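Local atomic coordinates of acyl-CoA dehydrogenase domain protein Tcur3481 (Thermomonospora curvata, PDB entry 6WY9), a protein that binds FAD and, judged by its family, probably takes part in the flavin-dependent dehydrogenation of acyl-CoA substrates. Residues Leu123-Val128 and Gly149-Val154. Sequence-based numbering, arbitrary orientation.
Sequences LEEFGV and GTKAVV
In the beta-sheet domain of this acyl-CoA dehydrogenase relative, the loop leaving strand 118-122 passes over strand 144-154, and Glu124, Glu125 and Phe126 meet Lys151 and Ala152 there. One direct backbone bond ties the two: Ala152 N gives its proton to Glu124 O at 2.8 Å, nearly straight (169°) but from above the carbonyl plane. Beside it, water 2 accepts from Glu124 N and lies 2.8 Å from Ala152 O, to which it can donate, so Glu124 is held at both its backbone N and O. Lys151 bends at chi2 and chi3, curling its chain back under the loop until NZ reaches Glu125 OE2 at 2.6 Å, a salt bridge made on the anti side of the carboxylate and 35° out of its plane. NZ also binds Ser166 O and water 1, while Gly135 N donates to Glu125 OE1 and Cys136 N to OE2. Residues 123-126 run at 99° to residues 150-153, so this is a crossing over the sheet and not a further paired strand; in this part the strand pairs antiparallel with 197-203. A glutamine in place of Glu125 would probably leave the buried Lys151 ammonium without its charged mate. Phe126 lays one ring face on Ala152 CB, a CH-pi contact in which the methyl carbon sits 3.5 Å from the centroid, almost directly over the ring centre. The chain of another protein in the assembly packs apolar side chains against both Phe126 and Ala152. Glu124 turns its carboxylate to Leu344 N and a basic side chain of that chain, and water 3 can donate to Glu124 OE1 or Val153 O.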
# COMPACT_ATOMS: atom_id res chain seq x y z
N LEU B 123 24.86 -18.65 4.00
CA LEU B 123 23.80 -18.65 4.98
C LEU B 123 22.47 -19.07 4.38
O LEU B 123 21.49 -19.14 5.12
CB LEU B 123 23.66 -17.23 5.61
CG LEU B 123 24.95 -16.69 6.26
CD1 LEU B 123 24.73 -15.26 6.77
CD2 LEU B 123 25.29 -17.65 7.42
N GLU B 124 22.40 -19.32 3.06
CA GLU B 124 21.13 -19.61 2.43
C GLU B 124 21.14 -20.97 1.73
O GLU B 124 22.19 -21.48 1.33
CB GLU B 124 20.76 -18.50 1.45
CG GLU B 124 20.44 -17.18 2.18
CD GLU B 124 20.24 -16.02 1.19
OE1 GLU B 124 21.21 -15.59 0.53
OE2 GLU B 124 19.08 -15.56 1.05
N GLU B 125 19.92 -21.51 1.54
CA GLU B 125 19.66 -22.79 0.90
C GLU B 125 18.45 -22.69 -0.03
O GLU B 125 17.55 -21.86 0.18
CB GLU B 125 19.42 -23.93 1.94
CG GLU B 125 20.74 -24.26 2.70
CD GLU B 125 20.56 -25.23 3.86
OE1 GLU B 125 19.40 -25.64 4.12
OE2 GLU B 125 21.58 -25.56 4.52
N PHE B 126 18.42 -23.54 -1.05
CA PHE B 126 17.28 -23.54 -1.97
C PHE B 126 16.03 -24.07 -1.28
O PHE B 126 16.09 -24.94 -0.41
CB PHE B 126 17.59 -24.36 -3.21
CG PHE B 126 18.61 -23.70 -4.13
CD1 PHE B 126 18.31 -22.50 -4.75
CD2 PHE B 126 19.86 -24.28 -4.37
CE1 PHE B 126 19.24 -21.86 -5.60
CE2 PHE B 126 20.79 -23.65 -5.21
CZ PHE B 126 20.48 -22.45 -5.83
N GLY B 127 14.87 -23.52 -1.67
CA GLY B 127 13.59 -24.05 -1.23
C GLY B 127 13.07 -23.26 -0.06
O GLY B 127 13.08 -21.99 -0.08
N VAL B 128 12.60 -23.97 0.97
CA VAL B 128 12.19 -23.28 2.18
C VAL B 128 13.33 -22.42 2.72
O VAL B 128 13.13 -21.25 3.08
CB VAL B 128 11.68 -24.29 3.23
CG1 VAL B 128 11.40 -23.53 4.54
CG2 VAL B 128 10.43 -25.04 2.68
N GLY B 149 26.05 -31.14 2.27
CA GLY B 149 24.83 -30.48 1.88
C GLY B 149 25.14 -29.56 0.71
O GLY B 149 26.19 -29.69 0.07
N THR B 150 24.23 -28.63 0.47
CA THR B 150 24.41 -27.62 -0.57
C THR B 150 23.97 -26.29 0.00
O THR B 150 23.02 -26.24 0.78
CB THR B 150 23.55 -27.91 -1.78
OG1 THR B 150 22.21 -27.97 -1.31
CG2 THR B 150 23.87 -29.26 -2.38
N LYS B 151 24.63 -25.21 -0.42
CA LYS B 151 24.20 -23.87 -0.06
C LYS B 151 23.94 -23.08 -1.33
O LYS B 151 24.57 -23.32 -2.37
CB LYS B 151 25.23 -23.12 0.80
CG LYS B 151 25.83 -23.95 1.92
CD LYS B 151 24.77 -24.35 2.99
CE LYS B 151 24.27 -23.14 3.82
NZ LYS B 151 23.30 -23.59 4.84
N ALA B 152 23.00 -22.15 -1.25
CA ALA B 152 22.54 -21.43 -2.43
C ALA B 152 23.22 -20.07 -2.56
O ALA B 152 23.31 -19.31 -1.59
CB ALA B 152 21.01 -21.23 -2.36
N VAL B 153 23.61 -19.73 -3.79
CA VAL B 153 23.92 -18.35 -4.16
C VAL B 153 24.79 -17.69 -3.10
O VAL B 153 24.46 -16.62 -2.56
CB VAL B 153 22.65 -17.49 -4.44
CG1 VAL B 153 21.97 -17.91 -5.77
CG2 VAL B 153 21.64 -17.48 -3.27
N VAL B 154 25.94 -18.28 -2.85
CA VAL B 154 26.93 -17.68 -1.96
C VAL B 154 27.52 -16.44 -2.62
O VAL B 154 28.03 -16.53 -3.75
CB VAL B 154 28.03 -18.70 -1.64
CG1 VAL B 154 29.11 -18.08 -0.76
CG2 VAL B 154 27.37 -19.93 -1.02
O HOH W 1 21.05 -21.99 5.21
O HOH W 2 24.35 -19.19 1.00
O HOH W 3 23.72 -16.65 0.11
O HOH W 4 20.63 -25.40 -1.21